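PDB 3U4T: TPR repeat-containing protein from Cytophaga hutchinsonii, which is of unknown function but, as a tetratricopeptide-repeat protein built of stacked helices, probably offers a scaffold for binding other proteins. Local coordinates for residues P137-T140 with V144-E147; K167-K172 with I177-R182; L126-M131 with G149-Y154; R184-Q189 with K199-K204. The protein carries 1 engineered substitution. One frame throughout, in Å; residues are numbered along the deposited sequence.

Contact 1 (P137-T140 with V144-E147); sequences PTTT and VFYE
Thr139, in the loop ahead of helix 142-154, sets its methyl against Phe145 and Val144 on the first turns of that helix, in the tetratricopeptide-repeat array. Thr139 CG2 makes the nearest approaches. It comes to 4.0 Å from Phe145 CE1, the two side chains crossing obliquely, and to 4.3 Å from Val144 CG1, so the methyl settles between a ring atom and a valine branch on consecutive residues of the helix. The threonine torsion sorts its two branches: with chi1 at -46°, OG1 lies beside the backbone N while CG2 swings anti to it and out to the helix. OG1 thus stays with its own loop, bonded to Arg136 N and weakly to Gln134 O, and the side chain turns an apolar methyl to the helix. Phe145 is the buried member; beyond Thr139 it packs on Ile135 and on Lys167, Val168 and Leu171 of helix 158-171, which makes the threonine methyl one part of a larger hydrophobic surround. Val144 in turn leans on Gln134 and Ile135, so both helix residues reach the connecting loop at more than one point. The ring also nears the loop backbone, with Phe145 CE1 4.2 Å from Thr139 O.

Contact 2 (K167-K172 with I177-R182); sequences KVLELK and IGYLWR
Leu169 fills the tight part of this antiparallel pairing, lodged between Gly178, Tyr179 and Arg182. Its CD2 stands over the centre of the Tyr179 ring, 4.0 Å from the centroid and 10° off the normal, a well-aligned CH-pi contact. The other methyl turns to the arginine: Leu169 CD1 lies 3.4 Å from Arg182 CD, against the aliphatic part of a chain bent at chi2 and chi3. Gly178 lets the helices close in, Leu169 CD2 sitting 4.1 Å from Gly178 CA, where a beta carbon would collide with it. Cutting Leu169 back to an alanine is likely to leave the Tyr179 face without its methyl and a gap beside Gly178. The polar ends find partners elsewhere, Tyr179 OH at Asn174 and Arg182 NE at Asp162. By contrast, the exposed side of helix 158-171 takes no part in the pairing, and its salt bridge, Lys167 NZ to Glu170 OE1 at 3.6 Å, lies within the one helix. The segment axes run 9.1 Å apart at 161°. Helix 199-209 touches Tyr179, Leu180 and Arg182, while Trp181 and Ile177 reach back to helix 142-154, placing helix 176-189 between its neighbours in the stack.

Contact 3 (L126-M131 with G149-Y154); sequences LAIQYM and GQAYYY
The ring of Tyr152 meets Ile128 at a slant, the two side chains running at about a right angle to each other. Ile128 CG2 comes within 3.5 Å of Tyr152 CE1, and Ile128 CD1 lies 3.7 Å from Tyr152 CD1, so two methyls of one isoleucine follow one side of the ring. Farther round the same helix Tyr153 and Tyr154 pair up: Tyr153 CD2 stands 3.6 Å above the plane of Tyr154, over its centre, and Tyr154 CE1 lies in plane at the Tyr153 edge. Tyr153 also makes edge-to-face meetings with Tyr158 and Trp181.

Between the helices the small residue is Ala151. Its CB is 3.6 Å from Ile128 CG1 and 3.9 Å from the selenium SE of Met131, which is present as selenomethionine. Ile128 serves both partners because chi1 of -64° places CG1 beside the backbone N and CG2 anti to it: CG1 faces the alanine, while CG2 and the terminal CD1 both reach the tyrosine ring. A serine at Ile128 would probably leave the Tyr152 ring without its apolar support and open a gap beside Ala151. Tyr152 OH is satisfied beyond the segments, by Glu132 OE2. All four touching residues are buried. The segments cross at 153° with axes 9.4 Å apart, and Tyr152 also packs on Ala161 of the following helix. Antiparallel neighbouring helices meeting through small and aromatic residues are the building pattern of a tetratricopeptide-repeat array, here joining helix 124-131 to helix 142-154.

Contact 4 (R184-Q189 with K199-K204); sequences RANAAQ and KPYYEK
Tyr202 OH lies against Arg184 CG, 3.6 Å away, and is hydrogen-bonded to Glu222 OE1 on helix 217-233; the same carboxylate oxygen forms a salt bridge with Arg184 NE, so it holds both sides of the contact. The hydroxyl sits near the plane of the guanidinium, at its edge. Ring and guanidinium planes stand 74° apart, and the arginine, stretched out from CG to NE, crosses the tyrosine at about a right angle. With chi1 at -87° the Tyr202 ring leaves beside its backbone N and carries the hydroxyl over to the other helix. The carboxylate would probably lower the cost of keeping the arginine charge here, while Trp181 adds a cation-pi contact to the same guanidinium.

These helices, 176-189 and 199-209, are successive members of the TPR-like helical array and are linked by a loop without regular structure. Their backbones stay well apart, the nearest CA pair, Asn186 and Tyr201, being 8.5 Å from each other, so side chains bridge the space. Asn186 ND2 comes to 3.3 Å from Tyr201 CE2 in plain contact, with amide and ring planes only 22° apart. The amide is not loose, because ND2 is hydrogen-bonded to Arg182 O, one turn earlier in its helix. Pro200 CG rests 3.9 Å above one face of the Tyr201 ring, offset toward the rim.

How the contacts relate
Contact 3 is the core of the set, with every touching residue buried; the other three are partly buried. Contacts 1 and 3 share helix 142-154, contact 1 falling between the two segments of contact 3, and contacts 2 and 4, later in the chain, share helix 176-189. Chemistry shifts along the way: contacts 1 to 3 join methyl groups, aromatic rings and aliphatic chain, whereas contact 4, farthest from the centre of the chain at about 22 Å between centres, gathers an arginine and a tyrosine at a carboxylate and sets an asparagine amide against a second tyrosine. Trp181 ties contact 2 to its neighbours, lying against Tyr146 of contact 1 and Gln150 and Tyr153 of contact 3. Contacts 1 and 4 do not touch.

Contact 1 (P137-T140 with V144-E147)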
loop_
_atom_site.group_PDB
_atom_site.type_symbol
_atom_site.label_atom_id
_atom_site.label_comp_id
_atom_site.label_asym_id
_atom_site.label_seq_id
_atom_site.Cartn_x
_atom_site.Cartn_y
_atom_site.Cartn_z
ATOM N N PRO A 137 4.419 -17.613 11.213
ATOM C CA PRO A 137 5.592 -18.259 10.620
ATOM C C PRO A 137 5.276 -18.859 9.248
ATOM O O PRO A 137 6.046 -19.649 8.709
ATOM C CB PRO A 137 5.962 -19.313 11.658
ATOM C CG PRO A 137 4.640 -19.652 12.287
ATOM C CD PRO A 137 4.006 -18.295 12.450
ATOM N N THR A 138 4.144 -18.459 8.682
ATOM C CA THR A 138 3.711 -18.967 7.391
ATOM C C THR A 138 3.581 -17.836 6.372
ATOM O O THR A 138 3.772 -18.046 5.176
ATOM C CB THR A 138 2.336 -19.694 7.527
ATOM O OG1 THR A 138 1.977 -20.297 6.279
ATOM C CG2 THR A 138 1.241 -18.707 7.940
ATOM N N THR A 139 3.251 -16.646 6.868
ATOM C CA THR A 139 3.054 -15.444 6.058
ATOM C C THR A 139 3.812 -15.409 4.737
ATOM O O THR A 139 5.011 -15.705 4.675
ATOM C CB THR A 139 3.428 -14.195 6.853
ATOM O OG1 THR A 139 2.840 -14.278 8.158
ATOM C CG2 THR A 139 2.906 -12.934 6.144
ATOM N N THR A 140 3.102 -15.019 3.683
ATOM C CA THR A 140 3.698 -14.965 2.360
ATOM C C THR A 140 3.413 -13.687 1.598
ATOM O O THR A 140 4.052 -13.428 0.582
ATOM C CB THR A 140 3.210 -16.136 1.494
ATOM O OG1 THR A 140 1.782 -16.071 1.345
ATOM C CG2 THR A 140 3.597 -17.454 2.130
ATOM N N VAL A 144 2.755 -7.238 3.096
ATOM C CA VAL A 144 2.800 -7.236 4.547
ATOM C C VAL A 144 4.207 -6.850 4.995
ATOM O O VAL A 144 4.386 -6.001 5.869
ATOM C CB VAL A 144 2.478 -8.622 5.125
ATOM C CG1 VAL A 144 2.804 -8.661 6.608
ATOM C CG2 VAL A 144 1.016 -8.938 4.902
ATOM N N PHE A 145 5.211 -7.475 4.391
ATOM C CA PHE A 145 6.588 -7.183 4.760
ATOM C C PHE A 145 7.103 -5.848 4.218
ATOM O O PHE A 145 7.999 -5.239 4.808
ATOM C CB PHE A 145 7.498 -8.323 4.317
ATOM C CG PHE A 145 7.308 -9.587 5.103
ATOM C CD1 PHE A 145 6.848 -10.746 4.483
ATOM C CD2 PHE A 145 7.622 -9.628 6.453
ATOM C CE1 PHE A 145 6.710 -11.925 5.192
ATOM C CE2 PHE A 145 7.487 -10.803 7.175
ATOM C CZ PHE A 145 7.029 -11.955 6.541
ATOM N N TYR A 146 6.532 -5.396 3.104
ATOM C CA TYR A 146 6.930 -4.131 2.492
ATOM C C TYR A 146 6.448 -2.942 3.341
ATOM O O TYR A 146 7.198 -1.988 3.601
ATOM C CB TYR A 146 6.339 -4.030 1.087
ATOM C CG TYR A 146 6.615 -2.716 0.390
ATOM C CD1 TYR A 146 5.595 -2.018 -0.254
ATOM C CD2 TYR A 146 7.901 -2.179 0.357
ATOM C CE1 TYR A 146 5.848 -0.814 -0.914
ATOM C CE2 TYR A 146 8.161 -0.976 -0.304
ATOM C CZ TYR A 146 7.131 -0.300 -0.933
ATOM O OH TYR A 146 7.388 0.888 -1.577
ATOM N N GLU A 147 5.188 -3.015 3.766
ATOM C CA GLU A 147 4.586 -1.976 4.587
ATOM C C GLU A 147 5.108 -2.004 6.010
ATOM O O GLU A 147 5.151 -0.975 6.681
ATOM C CB GLU A 147 3.063 -2.114 4.576
ATOM C CG GLU A 147 2.417 -1.356 3.423
ATOM C CD GLU A 147 1.046 -1.874 3.072
ATOM O OE1 GLU A 147 0.515 -2.715 3.834
ATOM O OE2 GLU A 147 0.500 -1.437 2.035
#

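Contact 2 (K167-K172 with I177-R182)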
loop_
_atom_site.group_PDB
_atom_site.type_symbol
_atom_site.label_atom_id
_atom_site.label_comp_id
_atom_site.label_asym_id
_atom_site.label_seq_id
_atom_site.Cartn_x
_atom_site.Cartn_y
_atom_site.Cartn_z
ATOM N N LYS A 167 12.959 -9.853 3.376
ATOM C CA LYS A 167 11.841 -10.780 3.240
ATOM C C LYS A 167 11.048 -10.520 1.978
ATOM O O LYS A 167 10.550 -11.462 1.351
ATOM C CB LYS A 167 10.895 -10.679 4.439
ATOM C CG LYS A 167 11.286 -11.517 5.634
ATOM C CD LYS A 167 11.086 -12.997 5.341
ATOM C CE LYS A 167 11.323 -13.827 6.591
ATOM N NZ LYS A 167 11.016 -15.260 6.369
ATOM N N VAL A 168 10.901 -9.248 1.608
ATOM C CA VAL A 168 10.164 -8.923 0.390
ATOM C C VAL A 168 10.926 -9.545 -0.782
ATOM O O VAL A 168 10.343 -10.131 -1.690
ATOM C CB VAL A 168 10.048 -7.400 0.186
ATOM C CG1 VAL A 168 9.373 -7.090 -1.150
ATOM C CG2 VAL A 168 9.236 -6.794 1.319
ATOM N N LEU A 169 12.244 -9.423 -0.739
ATOM C CA LEU A 169 13.095 -9.987 -1.777
ATOM C C LEU A 169 13.002 -11.505 -1.817
ATOM O O LEU A 169 12.885 -12.087 -2.888
ATOM C CB LEU A 169 14.551 -9.562 -1.560
ATOM C CG LEU A 169 14.810 -8.121 -1.998
ATOM C CD1 LEU A 169 16.180 -7.681 -1.519
ATOM C CD2 LEU A 169 14.677 -8.021 -3.517
ATOM N N GLU A 170 13.053 -12.142 -0.651
ATOM C CA GLU A 170 12.974 -13.594 -0.589
ATOM C C GLU A 170 11.731 -14.117 -1.288
ATOM O O GLU A 170 11.791 -15.093 -2.025
ATOM C CB GLU A 170 12.945 -14.074 0.856
ATOM C CG GLU A 170 14.185 -13.785 1.668
ATOM C CD GLU A 170 14.129 -14.446 3.034
ATOM O OE1 GLU A 170 13.022 -14.852 3.454
ATOM O OE2 GLU A 170 15.188 -14.552 3.689
ATOM N N LEU A 171 10.603 -13.463 -1.046
ATOM C CA LEU A 171 9.328 -13.867 -1.625
ATOM C C LEU A 171 9.194 -13.514 -3.103
ATOM O O LEU A 171 8.565 -14.242 -3.867
ATOM C CB LEU A 171 8.191 -13.219 -0.832
ATOM C CG LEU A 171 8.266 -13.346 0.693
ATOM C CD1 LEU A 171 7.100 -12.592 1.305
ATOM C CD2 LEU A 171 8.221 -14.817 1.109
ATOM N N LYS A 172 9.744 -12.373 -3.499
ATOM C CA LYS A 172 9.707 -11.961 -4.903
ATOM C C LYS A 172 11.126 -11.519 -5.272
ATOM O O LYS A 172 11.441 -10.333 -5.205
ATOM C CB LYS A 172 8.718 -10.809 -5.133
ATOM C CG LYS A 172 7.263 -11.156 -4.857
ATOM C CD LYS A 172 6.753 -12.295 -5.725
ATOM C CE LYS A 172 5.265 -12.549 -5.487
ATOM N NZ LYS A 172 4.435 -11.341 -5.764
ATOM N N ILE A 177 11.655 -2.803 -6.039
ATOM C CA ILE A 177 11.191 -2.127 -4.850
ATOM C C ILE A 177 11.900 -2.624 -3.591
ATOM O O ILE A 177 12.048 -1.879 -2.628
ATOM C CB ILE A 177 9.679 -2.297 -4.708
ATOM C CG1 ILE A 177 9.035 -0.919 -4.528
ATOM C CG2 ILE A 177 9.375 -3.254 -3.570
ATOM C CD1 ILE A 177 7.536 -0.869 -4.826
ATOM N N GLY A 178 12.339 -3.875 -3.604
ATOM C CA GLY A 178 13.041 -4.410 -2.450
ATOM C C GLY A 178 14.456 -3.864 -2.376
ATOM O O GLY A 178 14.948 -3.518 -1.300
ATOM N N TYR A 179 15.122 -3.783 -3.520
ATOM C CA TYR A 179 16.480 -3.261 -3.534
ATOM C C TYR A 179 16.455 -1.784 -3.152
ATOM O O TYR A 179 17.309 -1.314 -2.387
ATOM C CB TYR A 179 17.111 -3.451 -4.913
ATOM C CG TYR A 179 17.392 -4.904 -5.262
ATOM C CD1 TYR A 179 18.293 -5.666 -4.511
ATOM C CD2 TYR A 179 16.754 -5.511 -6.339
ATOM C CE1 TYR A 179 18.548 -6.998 -4.831
ATOM C CE2 TYR A 179 16.996 -6.840 -6.668
ATOM C CZ TYR A 179 17.894 -7.581 -5.913
ATOM O OH TYR A 179 18.117 -8.893 -6.256
ATOM N N LEU A 180 15.466 -1.059 -3.669
ATOM C CA LEU A 180 15.314 0.365 -3.361
ATOM C C LEU A 180 15.281 0.590 -1.855
ATOM O O LEU A 180 16.033 1.415 -1.320
ATOM C CB LEU A 180 14.017 0.910 -3.966
ATOM C CG LEU A 180 13.759 2.395 -3.690
ATOM C CD1 LEU A 180 14.728 3.250 -4.491
ATOM C CD2 LEU A 180 12.323 2.743 -4.071
ATOM N N TRP A 181 14.410 -0.158 -1.171
ATOM C CA TRP A 181 14.258 -0.017 0.280
ATOM C C TRP A 181 15.406 -0.575 1.095
ATOM O O TRP A 181 15.723 -0.039 2.152
ATOM C CB TRP A 181 12.910 -0.582 0.749
ATOM C CG TRP A 181 11.803 0.397 0.449
ATOM C CD1 TRP A 181 10.979 0.402 -0.642
ATOM C CD2 TRP A 181 11.511 1.601 1.174
ATOM N NE1 TRP A 181 10.200 1.535 -0.649
ATOM C CE2 TRP A 181 10.507 2.288 0.453
ATOM C CE3 TRP A 181 12.010 2.168 2.356
ATOM C CZ2 TRP A 181 9.987 3.514 0.882
ATOM C CZ3 TRP A 181 11.500 3.379 2.778
ATOM C CH2 TRP A 181 10.496 4.044 2.038
ATOM N N ARG A 182 16.031 -1.644 0.614
ATOM C CA ARG A 182 17.195 -2.183 1.310
ATOM C C ARG A 182 18.245 -1.085 1.212
ATOM O O ARG A 182 18.973 -0.798 2.164
ATOM C CB ARG A 182 17.741 -3.423 0.619
ATOM C CG ARG A 182 16.921 -4.668 0.810
ATOM C CD ARG A 182 17.863 -5.866 0.855
ATOM N NE ARG A 182 18.739 -5.808 2.025
ATOM C CZ ARG A 182 19.738 -6.656 2.258
ATOM N NH1 ARG A 182 19.998 -7.630 1.395
ATOM N NH2 ARG A 182 20.462 -6.543 3.363
#

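Contact 3 (L126-M131 with G149-Y154)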
loop_
_atom_site.group_PDB
_atom_site.type_symbol
_atom_site.label_atom_id
_atom_site.label_comp_id
_atom_site.label_asym_id
_atom_site.label_seq_id
_atom_site.Cartn_x
_atom_site.Cartn_y
_atom_site.Cartn_z
ATOM N N LEU A 126 2.339 2.260 17.122
ATOM C CA LEU A 126 1.021 1.643 17.035
ATOM C C LEU A 126 0.906 0.930 15.681
ATOM O O LEU A 126 0.501 -0.227 15.615
ATOM C CB LEU A 126 -0.065 2.715 17.194
ATOM C CG LEU A 126 -1.524 2.317 17.398
ATOM C CD1 LEU A 126 -1.615 1.265 18.489
ATOM C CD2 LEU A 126 -2.333 3.552 17.777
ATOM N N ALA A 127 1.282 1.616 14.604
ATOM C CA ALA A 127 1.230 1.040 13.255
ATOM C C ALA A 127 2.011 -0.276 13.177
ATOM O O ALA A 127 1.525 -1.274 12.629
ATOM C CB ALA A 127 1.792 2.034 12.240
ATOM N N ILE A 128 3.221 -0.271 13.728
ATOM C CA ILE A 128 4.054 -1.459 13.741
ATOM C C ILE A 128 3.404 -2.567 14.553
ATOM O O ILE A 128 3.372 -3.723 14.116
ATOM C CB ILE A 128 5.424 -1.180 14.367
ATOM C CG1 ILE A 128 6.189 -0.167 13.519
ATOM C CG2 ILE A 128 6.201 -2.490 14.498
ATOM C CD1 ILE A 128 7.506 0.231 14.130
ATOM N N GLN A 129 2.907 -2.220 15.745
ATOM C CA GLN A 129 2.267 -3.216 16.612
ATOM C C GLN A 129 1.213 -4.000 15.858
ATOM O O GLN A 129 1.205 -5.237 15.892
ATOM C CB GLN A 129 1.583 -2.585 17.833
ATOM C CG GLN A 129 0.762 -3.637 18.589
ATOM C CD GLN A 129 -0.463 -3.097 19.312
ATOM O OE1 GLN A 129 -1.396 -3.845 19.591
ATOM N NE2 GLN A 129 -0.457 -1.803 19.641
ATOM N N TYR A 130 0.320 -3.274 15.186
ATOM C CA TYR A 130 -0.757 -3.892 14.432
ATOM C C TYR A 130 -0.315 -4.568 13.140
ATOM O O TYR A 130 -0.878 -5.598 12.755
ATOM C CB TYR A 130 -1.853 -2.869 14.147
ATOM C CG TYR A 130 -2.900 -2.791 15.238
ATOM C CD1 TYR A 130 -4.149 -3.400 15.086
ATOM C CD2 TYR A 130 -2.635 -2.137 16.434
ATOM C CE1 TYR A 130 -5.113 -3.356 16.113
ATOM C CE2 TYR A 130 -3.587 -2.089 17.460
ATOM C CZ TYR A 130 -4.819 -2.702 17.290
ATOM O OH TYR A 130 -5.743 -2.669 18.307
HETATM N N MSE A 131 0.677 -3.994 12.461
HETATM C CA MSE A 131 1.168 -4.617 11.240
HETATM C C MSE A 131 1.814 -5.964 11.588
HETATM O O MSE A 131 1.764 -6.896 10.794
HETATM C CB MSE A 131 2.172 -3.710 10.529
HETATM C CG MSE A 131 1.532 -2.745 9.532
HETATM SE SE MSE A 131 2.825 -1.514 8.845
HETATM C CE MSE A 131 1.583 -0.190 8.141
ATOM N N GLY A 149 8.216 -2.987 6.783
ATOM C CA GLY A 149 9.572 -2.454 6.703
ATOM C C GLY A 149 9.589 -0.933 6.685
ATOM O O GLY A 149 10.447 -0.281 7.311
ATOM N N GLN A 150 8.631 -0.361 5.963
ATOM C CA GLN A 150 8.518 1.077 5.878
ATOM C C GLN A 150 8.182 1.633 7.253
ATOM O O GLN A 150 8.690 2.685 7.647
ATOM C CB GLN A 150 7.427 1.467 4.890
ATOM C CG GLN A 150 7.750 1.125 3.450
ATOM C CD GLN A 150 6.661 1.583 2.519
ATOM O OE1 GLN A 150 5.579 1.010 2.484
ATOM N NE2 GLN A 150 6.931 2.642 1.773
ATOM N N ALA A 151 7.324 0.937 7.991
ATOM C CA ALA A 151 6.968 1.424 9.322
ATOM C C ALA A 151 8.226 1.452 10.176
ATOM O O ALA A 151 8.487 2.436 10.856
ATOM C CB ALA A 151 5.914 0.541 9.960
ATOM N N TYR A 152 9.003 0.370 10.132
ATOM C CA TYR A 152 10.255 0.290 10.888
ATOM C C TYR A 152 11.200 1.428 10.489
ATOM O O TYR A 152 11.746 2.123 11.338
ATOM C CB TYR A 152 10.953 -1.053 10.634
ATOM C CG TYR A 152 10.336 -2.249 11.319
ATOM C CD1 TYR A 152 9.900 -2.173 12.643
ATOM C CD2 TYR A 152 10.248 -3.478 10.668
ATOM C CE1 TYR A 152 9.396 -3.289 13.303
ATOM C CE2 TYR A 152 9.745 -4.607 11.322
ATOM C CZ TYR A 152 9.321 -4.505 12.637
ATOM O OH TYR A 152 8.823 -5.616 13.279
ATOM N N TYR A 153 11.382 1.608 9.185
ATOM C CA TYR A 153 12.264 2.642 8.655
ATOM C C TYR A 153 11.952 4.019 9.206
ATOM O O TYR A 153 12.831 4.719 9.704
ATOM C CB TYR A 153 12.152 2.695 7.128
ATOM C CG TYR A 153 12.958 3.802 6.479
ATOM C CD1 TYR A 153 14.296 3.607 6.125
ATOM C CD2 TYR A 153 12.375 5.034 6.189
ATOM C CE1 TYR A 153 15.033 4.608 5.486
ATOM C CE2 TYR A 153 13.100 6.050 5.555
ATOM C CZ TYR A 153 14.430 5.829 5.203
ATOM O OH TYR A 153 15.155 6.822 4.572
ATOM N N TYR A 154 10.691 4.420 9.096
ATOM C CA TYR A 154 10.303 5.729 9.568
ATOM C C TYR A 154 10.305 5.776 11.078
ATOM O O TYR A 154 10.250 6.853 11.667
ATOM C CB TYR A 154 8.949 6.114 8.973
ATOM C CG TYR A 154 9.063 6.476 7.519
ATOM C CD1 TYR A 154 9.836 7.557 7.111
ATOM C CD2 TYR A 154 8.402 5.737 6.545
ATOM C CE1 TYR A 154 9.947 7.892 5.758
ATOM C CE2 TYR A 154 8.505 6.067 5.194
ATOM C CZ TYR A 154 9.276 7.141 4.807
ATOM O OH TYR A 154 9.366 7.461 3.462
#

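Contact 4 (R184-Q189 with K199-K204)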
loop_
_atom_site.group_PDB
_atom_site.type_symbol
_atom_site.label_atom_id
_atom_site.label_comp_id
_atom_site.label_asym_id
_atom_site.label_seq_id
_atom_site.Cartn_x
_atom_site.Cartn_y
_atom_site.Cartn_z
ATOM N N ARG A 184 17.770 2.183 0.893
ATOM C CA ARG A 184 17.394 3.238 1.818
ATOM C C ARG A 184 17.626 2.848 3.273
ATOM O O ARG A 184 18.093 3.652 4.074
ATOM C CB ARG A 184 15.938 3.610 1.597
ATOM C CG ARG A 184 15.718 4.310 0.275
ATOM C CD ARG A 184 14.260 4.614 0.045
ATOM N NE ARG A 184 14.027 5.500 -1.091
ATOM C CZ ARG A 184 12.816 5.810 -1.530
ATOM N NH1 ARG A 184 11.759 5.298 -0.925
ATOM N NH2 ARG A 184 12.660 6.630 -2.555
ATOM N N ALA A 185 17.313 1.609 3.607
ATOM C CA ALA A 185 17.498 1.141 4.965
ATOM C C ALA A 185 18.987 1.156 5.331
ATOM O O ALA A 185 19.356 1.500 6.460
ATOM C CB ALA A 185 16.938 -0.252 5.099
ATOM N N ASN A 186 19.845 0.788 4.381
ATOM C CA ASN A 186 21.282 0.775 4.631
ATOM C C ASN A 186 21.920 2.175 4.600
ATOM O O ASN A 186 22.877 2.446 5.329
ATOM C CB ASN A 186 21.960 -0.186 3.652
ATOM C CG ASN A 186 21.907 -1.636 4.133
ATOM O OD1 ASN A 186 22.726 -2.059 4.941
ATOM N ND2 ASN A 186 20.932 -2.391 3.651
ATOM N N ALA A 187 21.385 3.071 3.779
ATOM C CA ALA A 187 21.911 4.440 3.722
ATOM C C ALA A 187 21.639 5.127 5.058
ATOM O O ALA A 187 22.386 5.998 5.487
ATOM C CB ALA A 187 21.244 5.229 2.586
ATOM N N ALA A 188 20.553 4.727 5.713
ATOM C CA ALA A 188 20.174 5.279 7.008
ATOM C C ALA A 188 21.165 4.839 8.089
ATOM O O ALA A 188 21.403 5.565 9.059
ATOM C CB ALA A 188 18.771 4.822 7.362
ATOM N N GLN A 189 21.745 3.650 7.911
ATOM C CA GLN A 189 22.714 3.108 8.863
ATOM C C GLN A 189 24.099 3.692 8.621
ATOM O O GLN A 189 24.973 3.627 9.478
ATOM C CB GLN A 189 22.796 1.591 8.740
ATOM C CG GLN A 189 21.521 0.857 9.073
ATOM C CD GLN A 189 21.673 -0.642 8.890
ATOM O OE1 GLN A 189 22.579 -1.257 9.449
ATOM N NE2 GLN A 189 20.783 -1.237 8.109
ATOM N N LYS A 199 25.525 1.206 -1.275
ATOM C CA LYS A 199 26.116 1.037 -2.604
ATOM C C LYS A 199 25.648 -0.175 -3.393
ATOM O O LYS A 199 25.080 -0.046 -4.472
ATOM C CB LYS A 199 27.634 0.998 -2.480
ATOM C CG LYS A 199 28.392 0.790 -3.783
ATOM C CD LYS A 199 28.813 2.094 -4.413
ATOM C CE LYS A 199 30.183 1.925 -5.066
ATOM N NZ LYS A 199 30.225 0.813 -6.057
ATOM N N PRO A 200 25.884 -1.379 -2.872
ATOM C CA PRO A 200 25.454 -2.575 -3.598
ATOM C C PRO A 200 23.969 -2.657 -3.945
ATOM O O PRO A 200 23.603 -3.133 -5.023
ATOM C CB PRO A 200 25.875 -3.702 -2.670
ATOM C CG PRO A 200 25.796 -3.072 -1.314
ATOM C CD PRO A 200 26.447 -1.739 -1.564
ATOM N N TYR A 201 23.110 -2.208 -3.036
ATOM C CA TYR A 201 21.668 -2.281 -3.286
ATOM C C TYR A 201 21.226 -1.340 -4.398
ATOM O O TYR A 201 20.396 -1.705 -5.236
ATOM C CB TYR A 201 20.911 -2.019 -1.980
ATOM C CG TYR A 201 21.362 -2.983 -0.902
ATOM C CD1 TYR A 201 21.170 -4.364 -1.055
ATOM C CD2 TYR A 201 22.101 -2.543 0.191
ATOM C CE1 TYR A 201 21.714 -5.269 -0.162
ATOM C CE2 TYR A 201 22.653 -3.447 1.098
ATOM C CZ TYR A 201 22.460 -4.808 0.909
ATOM O OH TYR A 201 23.043 -5.705 1.769
ATOM N N TYR A 202 21.791 -0.135 -4.425
ATOM C CA TYR A 202 21.444 0.814 -5.476
ATOM C C TYR A 202 22.026 0.312 -6.800
ATOM O O TYR A 202 21.452 0.547 -7.875
ATOM C CB TYR A 202 21.984 2.223 -5.151
ATOM C CG TYR A 202 21.048 3.061 -4.294
ATOM C CD1 TYR A 202 19.696 3.167 -4.616
ATOM C CD2 TYR A 202 21.507 3.739 -3.164
ATOM C CE1 TYR A 202 18.817 3.925 -3.827
ATOM C CE2 TYR A 202 20.631 4.504 -2.367
ATOM C CZ TYR A 202 19.291 4.582 -2.711
ATOM O OH TYR A 202 18.407 5.287 -1.935
ATOM N N GLU A 203 23.162 -0.384 -6.724
ATOM C CA GLU A 203 23.786 -0.912 -7.933
ATOM C C GLU A 203 22.875 -1.992 -8.487
ATOM O O GLU A 203 22.655 -2.055 -9.698
ATOM C CB GLU A 203 25.184 -1.463 -7.637
ATOM C CG GLU A 203 26.209 -0.365 -7.408
ATOM C CD GLU A 203 27.580 -0.890 -7.045
ATOM O OE1 GLU A 203 27.657 -1.837 -6.237
ATOM O OE2 GLU A 203 28.580 -0.341 -7.554
ATOM N N LYS A 204 22.325 -2.828 -7.606
ATOM C CA LYS A 204 21.415 -3.876 -8.053
ATOM C C LYS A 204 20.111 -3.255 -8.558
ATOM O O LYS A 204 19.491 -3.764 -9.492
ATOM C CB LYS A 204 21.126 -4.854 -6.916
ATOM C CG LYS A 204 21.907 -6.164 -7.009
ATOM C CD LYS A 204 21.370 -7.054 -8.131
ATOM C CE LYS A 204 22.029 -8.437 -8.128
ATOM N NZ LYS A 204 21.232 -9.449 -8.895
#